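Local structure of putative DNA-binding protein (Salmonella choleraesuis, 2HX0) at residues A22-P27 / R115-L120; E30-L35 / M108-T113; F38-Q43 / L85-E90; L44-I49 / I122-A127; P126-S131 / L143-R148. The protein may bind DNA, as a trimeric member of the plant and prokaryote conserved (PCC) domain family, and carries magnesium ions on histidine side chains. The protein carries 2 engineered substitutions. All coordinates share one frame; numbering follows the deposited sequence.

Contact 1: residues A22-P27 / R115-L120; sequences ALRLLP and RTTLEL. Unlike the reference sequence in segment 22-27: L23 (reference Phe).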
# COMPACT_ATOMS: atom_id res chain seq x y z
N ALA A 22 5.89 -2.73 14.30
CA ALA A 22 4.48 -3.07 14.23
C ALA A 22 3.79 -2.45 15.44
O ALA A 22 4.29 -2.55 16.56
CB ALA A 22 4.29 -4.59 14.25
N LEU A 23 2.66 -1.80 15.22
CA LEU A 23 1.96 -1.20 16.34
C LEU A 23 0.47 -1.14 16.10
O LEU A 23 0.00 -1.22 14.97
CB LEU A 23 2.49 0.20 16.64
CG LEU A 23 2.42 1.25 15.54
CD1 LEU A 23 2.33 2.64 16.16
CD2 LEU A 23 3.64 1.14 14.64
N ARG A 24 -0.28 -1.01 17.19
CA ARG A 24 -1.72 -0.93 17.10
C ARG A 24 -2.20 0.27 17.90
O ARG A 24 -1.87 0.40 19.07
CB ARG A 24 -2.36 -2.19 17.67
CG ARG A 24 -3.87 -2.17 17.58
CD ARG A 24 -4.52 -2.52 18.90
NE ARG A 24 -5.93 -2.14 18.91
CZ ARG A 24 -6.73 -2.25 19.96
NH1 ARG A 24 -6.27 -2.74 21.10
NH2 ARG A 24 -8.00 -1.86 19.87
N LEU A 25 -2.98 1.14 17.26
CA LEU A 25 -3.51 2.31 17.95
C LEU A 25 -4.86 1.95 18.56
O LEU A 25 -5.56 1.07 18.07
CB LEU A 25 -3.64 3.48 16.98
CG LEU A 25 -2.34 3.91 16.28
CD1 LEU A 25 -2.60 5.20 15.53
CD2 LEU A 25 -1.22 4.10 17.30
N LEU A 26 -5.21 2.66 19.63
CA LEU A 26 -6.44 2.41 20.36
C LEU A 26 -7.62 3.32 20.03
O LEU A 26 -7.44 4.41 19.49
CB LEU A 26 -6.16 2.51 21.86
CG LEU A 26 -5.00 1.68 22.42
CD1 LEU A 26 -4.89 1.92 23.93
CD2 LEU A 26 -5.23 0.21 22.13
N PRO A 27 -8.84 2.87 20.36
CA PRO A 27 -10.04 3.66 20.09
C PRO A 27 -9.92 5.07 20.69
O PRO A 27 -9.44 5.24 21.81
CB PRO A 27 -11.14 2.85 20.77
CG PRO A 27 -10.67 1.44 20.56
CD PRO A 27 -9.19 1.54 20.90
N ARG A 115 -11.47 4.32 15.45
CA ARG A 115 -12.77 3.83 15.88
C ARG A 115 -12.58 2.60 16.76
O ARG A 115 -12.84 2.65 17.96
CB ARG A 115 -13.65 3.50 14.67
CG ARG A 115 -15.09 3.15 15.01
CD ARG A 115 -16.03 3.53 13.88
NE ARG A 115 -15.69 2.87 12.62
CZ ARG A 115 -15.94 1.59 12.36
NH1 ARG A 115 -16.53 0.82 13.28
NH2 ARG A 115 -15.60 1.07 11.19
N THR A 116 -12.12 1.51 16.17
CA THR A 116 -11.88 0.29 16.93
C THR A 116 -10.40 -0.05 16.98
O THR A 116 -9.92 -0.60 17.98
CB THR A 116 -12.64 -0.93 16.35
OG1 THR A 116 -12.16 -1.21 15.03
CG2 THR A 116 -14.13 -0.65 16.30
N THR A 117 -9.66 0.28 15.93
CA THR A 117 -8.24 -0.04 15.89
C THR A 117 -7.56 0.53 14.65
O THR A 117 -8.21 0.90 13.68
CB THR A 117 -8.03 -1.58 15.86
OG1 THR A 117 -6.66 -1.90 16.12
CG2 THR A 117 -8.39 -2.13 14.48
N LEU A 118 -6.24 0.62 14.71
CA LEU A 118 -5.45 1.03 13.55
C LEU A 118 -4.17 0.22 13.66
O LEU A 118 -3.38 0.43 14.58
CB LEU A 118 -5.14 2.53 13.53
CG LEU A 118 -4.61 2.90 12.13
CD1 LEU A 118 -5.76 2.81 11.12
CD2 LEU A 118 -4.02 4.29 12.13
N GLU A 119 -3.99 -0.73 12.75
CA GLU A 119 -2.82 -1.59 12.75
C GLU A 119 -1.84 -1.04 11.74
O GLU A 119 -2.20 -0.79 10.59
CB GLU A 119 -3.23 -3.01 12.37
CG GLU A 119 -4.11 -3.68 13.43
CD GLU A 119 -4.71 -5.00 12.96
OE1 GLU A 119 -4.03 -5.73 12.20
OE2 GLU A 119 -5.85 -5.31 13.36
N LEU A 120 -0.59 -0.87 12.16
CA LEU A 120 0.42 -0.30 11.29
C LEU A 120 1.74 -1.03 11.28
O LEU A 120 2.19 -1.55 12.30
CB LEU A 120 0.72 1.14 11.72
CG LEU A 120 -0.33 2.24 11.63
CD1 LEU A 120 -0.17 3.19 12.80
CD2 LEU A 120 -0.18 2.97 10.31
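R24 reaches across to the neighbouring strand with two guanidinium nitrogens. Its NE donates to T117 OG1 at 2.9 Å, an acceptor tilted 16° from the guanidinium plane, and its NH2 donates to T116 O at 3.0 Å, an oxygen that lies in that plane. With CG anti to the backbone N (chi1 -179°) and a bend at chi2, the arginine chain runs toward T117 and meets the threonine at roughly a right angle. The methyl CD2 of L26 lies over one guanidinium face, toward its rim. Beyond this clasp, 22-25 and 117-120 are antiparallel neighbours of the main sheet of the PCC domain, with 22-25 belonging to strand 15-25, one of its two outer strands within the chain. L23 and L120 form a hydrogen-bonded pair closed by two backbone bonds. At L25 and L118 the ladder is lopsided: L25 N to L118 O is 2.8 Å, whereas the return bond from L118 N to L25 O is weak at 3.5 Å. On the sheet face turned to helix 31-42, L25 and L118 lie side by side, L25 CD1 and L118 CD2 3.8 Å apart, while L120 CD1 meets L25 CG at 4.2 Å. V31 and L35 of the helix pack on L118 and L120. The other face carries R24 and E119, a non-hydrogen-bonded pair; the E119 carboxylate turns to T84, H91 and R132 of the second subunit. Where the chain turns a corner, P27 CB rests against R115 O, 3.3 Å away, and R115 extends from there to a salt bridge with E77, a residue seen to bind magnesium in this protein, though not in this chain here.

Contact 2: residues E30-L35 / M108-T113; sequences EVFSQL and MMPGCT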
# COMPACT_ATOMS: atom_id res chain seq x y z
N GLU A 30 -5.98 10.00 18.17
CA GLU A 30 -5.85 10.76 16.93
C GLU A 30 -4.59 10.24 16.23
O GLU A 30 -3.52 10.17 16.83
CB GLU A 30 -5.75 12.25 17.27
CG GLU A 30 -5.88 13.20 16.09
CD GLU A 30 -4.59 13.35 15.34
OE1 GLU A 30 -3.53 13.43 16.00
OE2 GLU A 30 -4.62 13.40 14.09
N VAL A 31 -4.74 9.88 14.96
CA VAL A 31 -3.64 9.31 14.19
C VAL A 31 -2.37 10.13 14.01
O VAL A 31 -1.27 9.62 14.26
CB VAL A 31 -4.14 8.85 12.80
CG1 VAL A 31 -3.04 8.12 12.05
CG2 VAL A 31 -5.34 7.94 12.97
N PHE A 32 -2.49 11.37 13.56
CA PHE A 32 -1.31 12.21 13.37
C PHE A 32 -0.46 12.30 14.63
O PHE A 32 0.76 12.09 14.58
CB PHE A 32 -1.73 13.62 12.95
CG PHE A 32 -1.31 13.99 11.56
CD1 PHE A 32 -1.91 13.39 10.45
CD2 PHE A 32 -0.34 14.96 11.36
CE1 PHE A 32 -1.54 13.75 9.15
CE2 PHE A 32 0.04 15.34 10.06
CZ PHE A 32 -0.56 14.73 8.96
N SER A 33 -1.09 12.60 15.75
CA SER A 33 -0.36 12.73 17.01
C SER A 33 0.31 11.44 17.44
O SER A 33 1.44 11.46 17.95
CB SER A 33 -1.30 13.23 18.11
OG SER A 33 -2.37 12.34 18.35
N GLN A 34 -0.36 10.31 17.25
CA GLN A 34 0.21 9.02 17.63
C GLN A 34 1.38 8.64 16.73
O GLN A 34 2.37 8.09 17.20
CB GLN A 34 -0.85 7.92 17.58
CG GLN A 34 -1.76 7.88 18.79
CD GLN A 34 -0.98 7.73 20.10
OE1 GLN A 34 -0.16 6.82 20.25
NE2 GLN A 34 -1.26 8.61 21.05
N LEU A 35 1.27 8.93 15.44
CA LEU A 35 2.35 8.62 14.52
C LEU A 35 3.58 9.45 14.88
O LEU A 35 4.70 8.93 14.91
CB LEU A 35 1.94 8.91 13.07
CG LEU A 35 0.97 7.91 12.42
CD1 LEU A 35 0.62 8.38 11.01
CD2 LEU A 35 1.59 6.52 12.39
N MSE A 108 -3.91 13.46 4.12
CA MSE A 108 -4.32 13.30 5.51
C MSE A 108 -3.92 14.49 6.37
O MSE A 108 -2.79 14.98 6.29
CB MSE A 108 -3.74 12.02 6.10
CG MSE A 108 -4.26 11.71 7.49
SE MSE A 108 -3.78 9.93 8.05
CE MSE A 108 -2.23 10.34 9.11
N MSE A 109 -4.86 14.96 7.19
CA MSE A 109 -4.62 16.09 8.08
C MSE A 109 -4.87 15.66 9.52
O MSE A 109 -5.44 14.60 9.78
CB MSE A 109 -5.58 17.23 7.75
CG MSE A 109 -5.47 17.79 6.34
SE MSE A 109 -3.78 18.64 6.03
CE MSE A 109 -3.98 20.16 7.19
N PRO A 110 -4.43 16.48 10.49
CA PRO A 110 -4.67 16.11 11.89
C PRO A 110 -6.17 16.11 12.15
O PRO A 110 -6.90 16.96 11.64
CB PRO A 110 -3.95 17.22 12.66
CG PRO A 110 -2.83 17.59 11.75
CD PRO A 110 -3.51 17.62 10.39
N GLY A 111 -6.65 15.14 12.93
CA GLY A 111 -8.06 15.07 13.22
C GLY A 111 -8.71 13.72 12.94
O GLY A 111 -9.90 13.55 13.19
N CYS A 112 -7.95 12.77 12.41
CA CYS A 112 -8.49 11.44 12.14
C CYS A 112 -8.43 10.66 13.45
O CYS A 112 -7.36 10.53 14.04
CB CYS A 112 -7.65 10.73 11.08
SG CYS A 112 -7.69 11.52 9.48
N THR A 113 -9.57 10.16 13.91
CA THR A 113 -9.60 9.42 15.17
C THR A 113 -9.96 7.95 14.98
O THR A 113 -10.85 7.61 14.21
CB THR A 113 -10.59 10.06 16.17
OG1 THR A 113 -11.92 10.03 15.63
CG2 THR A 113 -10.20 11.50 16.45
O HOH W 1 -4.98 12.47 11.59
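E30 and T113 bring their backbones together in a single bridge, with CA atoms 4.4 Å apart, just where 30-35 enters helix 31-42 and the loop 108-113 leads into strand 113-124. Beside it V31 N donates to C112 O at 2.9 Å, so an amide of the first helical turn is tied to the loop. E30 is the N-cap. Its CG stands anti to the backbone N (chi1 -169°) and the chain bends at chi2, which folds the carboxylate back over the helix start: OE1 accepts from S33 N on its syn side, and OE2 accepts from F32 N. OE2 also takes G111 N from the loop at 2.9 Å, in a nearly straight bond of 170°. F32 N and G111 N approach this oxygen from opposite faces of the carboxylate plane, and a water donates to it while bridging to M109 O and C112 N. The gathering of N-H donors round the helix N-terminus would be expected to favour the charged carboxylate. Next to this polar knot, P110 CG sits over one face of the F32 ring, 4.0 Å from its centroid, in a CH-pi contact. Selenomethionine M108 runs antiparallel to the F32 side chain, its CG at the ring edge in plane. Its CE lies 3.3 Å from F32 CD1 and also touches V31 CG1 and L35 CD1. L92 packs on M108 and L35 from the adjoining strand 89-97. E30 is thus a helix N-cap whose carboxylate also binds the loop, and with the apolar packing it fastens the start of the domain's single helix to the connection after metal-binding H107.

Contact 3: residues F38-Q43 / L85-E90; sequences FVQQNQ and LELTGE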
# COMPACT_ATOMS: atom_id res chain seq x y z
N PHE A 38 5.27 8.12 17.94
CA PHE A 38 6.05 6.92 17.65
C PHE A 38 7.37 7.30 16.98
O PHE A 38 8.42 6.72 17.26
CB PHE A 38 5.26 5.98 16.74
CG PHE A 38 5.80 4.58 16.70
CD1 PHE A 38 5.52 3.69 17.73
CD2 PHE A 38 6.60 4.16 15.64
CE1 PHE A 38 6.03 2.39 17.71
CE2 PHE A 38 7.12 2.86 15.61
CZ PHE A 38 6.84 1.97 16.65
N VAL A 39 7.31 8.27 16.08
CA VAL A 39 8.51 8.74 15.40
C VAL A 39 9.49 9.33 16.41
O VAL A 39 10.69 9.07 16.34
CB VAL A 39 8.17 9.80 14.34
CG1 VAL A 39 9.42 10.55 13.92
CG2 VAL A 39 7.54 9.12 13.13
N GLN A 40 8.97 10.11 17.35
CA GLN A 40 9.81 10.72 18.37
C GLN A 40 10.38 9.67 19.32
O GLN A 40 11.56 9.71 19.66
CB GLN A 40 9.01 11.75 19.17
CG GLN A 40 8.83 13.08 18.46
CD GLN A 40 10.16 13.79 18.22
OE1 GLN A 40 10.96 13.94 19.14
NE2 GLN A 40 10.39 14.23 16.99
N GLN A 41 9.54 8.73 19.73
CA GLN A 41 10.00 7.69 20.65
C GLN A 41 11.16 6.89 20.09
O GLN A 41 12.09 6.53 20.82
CB GLN A 41 8.86 6.74 21.00
CG GLN A 41 9.35 5.53 21.80
CD GLN A 41 8.23 4.68 22.34
OE1 GLN A 41 8.49 3.63 22.94
NE2 GLN A 41 6.99 5.11 22.14
N ASN A 42 11.11 6.61 18.79
CA ASN A 42 12.15 5.81 18.15
C ASN A 42 13.14 6.62 17.32
O ASN A 42 14.00 6.05 16.65
CB ASN A 42 11.50 4.73 17.29
CG ASN A 42 10.66 3.78 18.11
OD1 ASN A 42 9.43 3.88 18.14
ND2 ASN A 42 11.31 2.85 18.79
N GLN A 43 13.02 7.94 17.38
CA GLN A 43 13.89 8.84 16.64
C GLN A 43 14.04 8.41 15.18
O GLN A 43 15.15 8.31 14.66
CB GLN A 43 15.26 8.92 17.31
CG GLN A 43 15.23 9.61 18.67
CD GLN A 43 14.89 11.08 18.56
OE1 GLN A 43 15.68 11.87 18.03
NE2 GLN A 43 13.72 11.46 19.06
N LEU A 85 7.37 9.69 6.61
CA LEU A 85 7.34 10.47 7.83
C LEU A 85 8.70 10.40 8.49
O LEU A 85 9.45 9.44 8.30
CB LEU A 85 6.24 9.97 8.79
CG LEU A 85 6.27 8.58 9.41
CD1 LEU A 85 5.13 8.47 10.41
CD2 LEU A 85 6.14 7.51 8.34
N GLU A 86 9.03 11.44 9.24
CA GLU A 86 10.30 11.51 9.93
C GLU A 86 10.21 12.47 11.11
O GLU A 86 9.15 13.04 11.36
CB GLU A 86 11.40 11.93 8.95
CG GLU A 86 11.29 13.34 8.37
CD GLU A 86 10.31 13.46 7.21
OE1 GLU A 86 9.93 12.44 6.61
OE2 GLU A 86 9.93 14.61 6.90
N LEU A 87 11.32 12.66 11.82
CA LEU A 87 11.33 13.52 13.00
C LEU A 87 10.55 14.83 12.94
O LEU A 87 9.76 15.11 13.83
CB LEU A 87 12.77 13.82 13.43
CG LEU A 87 13.48 12.76 14.27
CD1 LEU A 87 14.76 13.35 14.83
CD2 LEU A 87 12.58 12.30 15.42
N THR A 88 10.76 15.64 11.90
CA THR A 88 10.05 16.91 11.82
C THR A 88 9.25 17.14 10.54
O THR A 88 9.11 18.27 10.09
CB THR A 88 11.02 18.10 11.99
OG1 THR A 88 11.92 18.15 10.87
CG2 THR A 88 11.82 17.95 13.27
N GLY A 89 8.71 16.07 9.97
CA GLY A 89 7.93 16.23 8.76
C GLY A 89 7.27 14.94 8.33
O GLY A 89 7.56 13.87 8.86
N GLU A 90 6.36 15.05 7.36
CA GLU A 90 5.66 13.89 6.84
C GLU A 90 4.84 14.28 5.62
O GLU A 90 4.67 15.46 5.32
CB GLU A 90 4.72 13.29 7.90
CG GLU A 90 3.48 14.13 8.21
CD GLU A 90 3.80 15.39 8.98
OE1 GLU A 90 4.52 15.29 9.99
OE2 GLU A 90 3.31 16.48 8.59
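A helix end docks here against a beta hairpin: 38-43 is the last turn of helix 31-42 with its C-terminal Schellman motif, and 85-90 holds the ends of strands 75-86 and 89-97 with the two-residue connection, 87-88, between them. V39 fills the angle between the two. Its CG2 meets L85 CD1 at 3.7 Å, while CG1 lies against the backbone where the hairpin begins to turn, 3.5 Å from L87 N and 3.9 Å from L87 CD2. CG1 is anti to the backbone N (chi1 164°), and this rotation sends one methyl to each leucine. L87 in turn extends toward the helix end, where two glutamines meet its methyls. Q40 crosses it at about a right angle, with NE2 3.3 Å from L87 CD2; the same nitrogen makes a weak hydrogen bond to L87 O. Q43 has positive phi as the residue that leaves the helix. Bent at chi2, its side chain folds back so that NE2 donates to Q40 O at 2.8 Å, on a lone pair in the carbonyl plane, and this bond steadies the amide while OE1 faces L87 CD1 at 3.6 Å. E86 forms a salt bridge with R132. L85 also packs on A47 and I49 of strand 47-56, and F38 touches L23 and meets the ring of Y21 on strand 15-25, so the helix end spans from the hairpin turn to the outer strand, within this chain, of the same sheet.

Contact 4: residues L44-I49 / I122-A127; sequences LRAAWI and IGELPA. Engineered in segment 44-49: R45 (natural residue His).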
# COMPACT_ATOMS: atom_id res chain seq x y z
N LEU A 44 12.92 8.14 14.53
CA LEU A 44 12.93 7.72 13.14
C LEU A 44 13.29 8.91 12.24
O LEU A 44 12.70 9.98 12.36
CB LEU A 44 11.56 7.15 12.75
CG LEU A 44 11.08 5.99 13.63
CD1 LEU A 44 9.76 5.45 13.08
CD2 LEU A 44 12.13 4.89 13.68
N ARG A 45 14.24 8.70 11.33
CA ARG A 45 14.69 9.76 10.44
C ARG A 45 14.33 9.57 8.96
O ARG A 45 14.49 10.49 8.17
CB ARG A 45 16.22 9.93 10.53
CG ARG A 45 16.76 10.19 11.93
CD ARG A 45 16.17 11.44 12.55
NE ARG A 45 16.45 12.65 11.79
CZ ARG A 45 17.66 13.21 11.68
NH1 ARG A 45 17.81 14.31 10.96
NH2 ARG A 45 18.70 12.67 12.30
N ALA A 46 13.85 8.39 8.59
CA ALA A 46 13.49 8.12 7.20
C ALA A 46 12.52 6.95 7.16
O ALA A 46 12.89 5.84 6.80
CB ALA A 46 14.73 7.79 6.39
N ALA A 47 11.27 7.22 7.51
CA ALA A 47 10.27 6.17 7.57
C ALA A 47 9.15 6.30 6.56
O ALA A 47 8.99 7.34 5.92
CB ALA A 47 9.69 6.11 9.00
N TRP A 48 8.38 5.23 6.41
CA TRP A 48 7.24 5.23 5.49
C TRP A 48 6.24 4.21 6.01
O TRP A 48 6.60 3.32 6.78
CB TRP A 48 7.70 4.90 4.06
CG TRP A 48 7.73 3.43 3.68
CD1 TRP A 48 6.77 2.73 3.01
CD2 TRP A 48 8.81 2.51 3.90
NE1 TRP A 48 7.18 1.44 2.80
CE2 TRP A 48 8.43 1.28 3.33
CE3 TRP A 48 10.06 2.62 4.52
CZ2 TRP A 48 9.26 0.15 3.37
CZ3 TRP A 48 10.89 1.50 4.56
CH2 TRP A 48 10.48 0.28 3.98
N ILE A 49 4.98 4.36 5.62
CA ILE A 49 3.96 3.42 6.06
C ILE A 49 4.01 2.22 5.12
O ILE A 49 3.69 2.33 3.94
CB ILE A 49 2.55 4.03 5.98
CG1 ILE A 49 2.53 5.39 6.70
CG2 ILE A 49 1.55 3.08 6.62
CD1 ILE A 49 2.89 5.41 8.21
N ILE A 122 5.41 0.06 10.14
CA ILE A 122 6.18 1.21 9.70
C ILE A 122 7.62 0.81 9.39
O ILE A 122 8.27 0.15 10.19
CB ILE A 122 6.18 2.31 10.78
CG1 ILE A 122 4.74 2.80 11.00
CG2 ILE A 122 7.10 3.46 10.36
CD1 ILE A 122 3.80 1.82 11.63
N GLY A 123 8.10 1.22 8.22
CA GLY A 123 9.47 0.91 7.85
C GLY A 123 10.36 2.11 8.10
O GLY A 123 9.93 3.25 7.95
N GLU A 124 11.60 1.86 8.51
CA GLU A 124 12.59 2.90 8.76
C GLU A 124 13.83 2.52 7.95
O GLU A 124 14.22 1.35 7.93
CB GLU A 124 12.95 2.97 10.26
CG GLU A 124 14.27 3.70 10.57
CD GLU A 124 14.18 5.23 10.47
OE1 GLU A 124 13.24 5.74 9.84
OE2 GLU A 124 15.07 5.91 11.02
N LEU A 125 14.42 3.49 7.28
CA LEU A 125 15.61 3.25 6.45
C LEU A 125 16.82 3.83 7.18
O LEU A 125 17.15 5.00 7.03
CB LEU A 125 15.42 3.93 5.09
CG LEU A 125 14.14 3.48 4.37
CD1 LEU A 125 13.78 4.46 3.26
CD2 LEU A 125 14.34 2.08 3.82
N PRO A 126 17.52 2.99 7.98
CA PRO A 126 18.69 3.41 8.75
C PRO A 126 19.85 4.08 8.03
O PRO A 126 20.60 4.83 8.65
CB PRO A 126 19.12 2.12 9.46
CG PRO A 126 17.85 1.32 9.54
CD PRO A 126 17.27 1.55 8.16
N ALA A 127 20.00 3.84 6.73
CA ALA A 127 21.11 4.45 5.99
C ALA A 127 20.76 5.81 5.39
O ALA A 127 21.62 6.47 4.81
CB ALA A 127 21.58 3.50 4.89
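E124 departs from its strand toward the L44-A46 turn, and its side chain can be followed atom by atom. CB and CG pass L44 CD2, each at 4.0 Å, and CD also lies against that methyl. The bend at chi2 (76°) swings the carboxylate against the backbone of 44-46, with OE1 near L44 CB. There OE2 accepts from R45 N at 2.9 Å and OE1 from A46 N at 3.0 Å, both on the syn side, so two consecutive amides are gripped by one carboxylate. R148 adds a salt bridge to OE2. The engineered R45 joins this grip through its main chain, and its side chain packs on L87, T129 and R148. Next to this grip, strands 47-49 and 122-124 run antiparallel in the large sheet of the PCC domain, with W48 and G123 as a hydrogen-bonded pair. G123 CA lies over the W48 six-membered ring, 3.9 Å from its centroid in a CH-pi contact, and L125 CD2 touches W48 CZ3 at 3.6 Å. On the opposite sheet face I122 CG2 packs on A47 CB, 3.9 Å away. The indole of W48 reaches into the trimer interface, where NE1 donates to A50 O of the third subunit and the ring meets F20 of that subunit.

Contact 5: residues P126-S131 / L143-R148; sequences PALTFS and LHISSR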
# COMPACT_ATOMS: atom_id res chain seq x y z
N PRO A 126 17.52 2.99 7.98
CA PRO A 126 18.69 3.41 8.75
C PRO A 126 19.85 4.08 8.03
O PRO A 126 20.60 4.83 8.65
CB PRO A 126 19.12 2.12 9.46
CG PRO A 126 17.85 1.32 9.54
CD PRO A 126 17.27 1.55 8.16
N ALA A 127 20.00 3.84 6.73
CA ALA A 127 21.11 4.45 5.99
C ALA A 127 20.76 5.81 5.39
O ALA A 127 21.62 6.47 4.81
CB ALA A 127 21.58 3.50 4.89
N LEU A 128 19.51 6.23 5.55
CA LEU A 128 19.07 7.49 4.98
C LEU A 128 18.43 8.43 5.99
O LEU A 128 18.10 8.04 7.11
CB LEU A 128 18.05 7.23 3.86
CG LEU A 128 18.47 6.27 2.74
CD1 LEU A 128 17.26 5.94 1.88
CD2 LEU A 128 19.57 6.91 1.90
N THR A 129 18.25 9.68 5.58
CA THR A 129 17.60 10.68 6.40
C THR A 129 16.70 11.50 5.49
O THR A 129 17.14 11.97 4.44
CB THR A 129 18.61 11.64 7.08
OG1 THR A 129 19.39 10.92 8.04
CG2 THR A 129 17.88 12.77 7.79
N PHE A 130 15.43 11.62 5.88
CA PHE A 130 14.47 12.40 5.10
C PHE A 130 14.38 13.79 5.71
O PHE A 130 14.46 13.96 6.94
CB PHE A 130 13.06 11.80 5.16
CG PHE A 130 12.90 10.50 4.43
CD1 PHE A 130 13.85 10.04 3.53
CD2 PHE A 130 11.75 9.73 4.64
CE1 PHE A 130 13.67 8.83 2.85
CE2 PHE A 130 11.55 8.53 3.97
CZ PHE A 130 12.52 8.08 3.06
N SER A 131 14.20 14.79 4.86
CA SER A 131 14.02 16.17 5.31
C SER A 131 13.11 16.83 4.29
O SER A 131 12.84 16.26 3.23
CB SER A 131 15.36 16.91 5.40
OG SER A 131 15.99 17.00 4.13
N LEU A 143 10.33 16.40 -0.38
CA LEU A 143 11.19 15.37 0.18
C LEU A 143 12.63 15.43 -0.33
O LEU A 143 12.88 15.44 -1.53
CB LEU A 143 10.60 13.99 -0.11
CG LEU A 143 11.42 12.80 0.42
CD1 LEU A 143 11.45 12.84 1.95
CD2 LEU A 143 10.79 11.51 -0.07
N HIS A 144 13.56 15.45 0.62
CA HIS A 144 14.98 15.47 0.31
C HIS A 144 15.56 14.23 0.99
O HIS A 144 15.29 13.99 2.16
CB HIS A 144 15.64 16.74 0.86
CG HIS A 144 17.13 16.77 0.68
ND1 HIS A 144 17.74 16.66 -0.55
CD2 HIS A 144 18.13 16.89 1.59
CE1 HIS A 144 19.05 16.71 -0.40
NE2 HIS A 144 19.31 16.85 0.89
N ILE A 145 16.34 13.45 0.25
CA ILE A 145 16.93 12.23 0.79
C ILE A 145 18.45 12.32 0.82
O ILE A 145 19.08 12.57 -0.21
CB ILE A 145 16.54 11.03 -0.08
CG1 ILE A 145 15.03 10.99 -0.27
CG2 ILE A 145 17.02 9.74 0.58
CD1 ILE A 145 14.50 11.90 -1.37
N SER A 146 19.03 12.09 1.99
CA SER A 146 20.48 12.13 2.15
C SER A 146 20.96 10.97 3.01
O SER A 146 20.17 10.27 3.63
CB SER A 146 20.90 13.46 2.78
OG SER A 146 20.28 13.63 4.04
N SER A 147 22.28 10.77 3.04
CA SER A 147 22.86 9.69 3.83
C SER A 147 22.72 9.98 5.32
O SER A 147 22.82 11.13 5.75
CB SER A 147 24.34 9.52 3.48
OG SER A 147 24.96 8.58 4.35
N ARG A 148 22.48 8.93 6.10
CA ARG A 148 22.35 9.07 7.55
C ARG A 148 23.70 9.49 8.13
O ARG A 148 23.76 10.25 9.10
CB ARG A 148 21.93 7.74 8.18
CG ARG A 148 21.82 7.76 9.71
CD ARG A 148 20.64 8.61 10.17
NE ARG A 148 19.38 8.09 9.64
CZ ARG A 148 18.59 7.22 10.27
NH1 ARG A 148 18.91 6.76 11.48
NH2 ARG A 148 17.49 6.78 9.68
O HOH W 2 23.65 6.39 2.62
O HOH W 3 17.72 14.74 4.11
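L128 O is taken by two nitrogens of R148, NE at 2.8 Å and NH2 at 2.9 Å. The grip is side-on, with the oxygen in the guanidinium plane, although NE lies well above the carbonyl plane while NH2 is close to the C=O direction. Bends at chi2 (69°) and chi3 (60°) curl the arginine back onto the chain, where P126 O stands over the centre of one guanidinium face. NE also has a weak bond to T129 OG1, and E124 is the second partner of NH2. A127 O accepts from R148 N at 2.9 Å and from a water that S147 OG donates to. Further along, T129 with S146 and S131 with H144 are hydrogen-bonded pairs, each closed by two backbone bonds. A second water donates to T129 O at 2.8 Å and bridges to S131 OG and S146 OG, linking the polar residues on this face. The apolar face carries F130, which lies alongside I145, F130 CE1 and I145 CG1 4.0 Å apart; L143 CD1 packs off-centre against its ring. A22 of the third subunit packs on L128 and F130. This is an antiparallel beta hairpin, a two-stranded ribbon beside the main sheet that reaches a neighbouring subunit.

In the fold
Contacts 1 and 4 are the buried ones, both built on strand 113-124, which pairs with 15-25 in the first and 47-56 in the second; in each, backbone ladders are supplemented by a charged side chain bound to main-chain or hydroxyl groups. Contacts 2 and 3 sit at the two ends of helix 31-42 and are only partly buried: the N-terminal one is dominated by a carboxylate cap, the C-terminal one by aliphatic packing with glutamines at its margin. Contact 5 lies farthest from the chain's centre, with two bridging waters, one on its polar face. It joins contact 4 through shared P126 and A127 and the E124-R148 salt bridge, and both touch the third subunit, whereas contact 1, and marginally contact 3, meet the second.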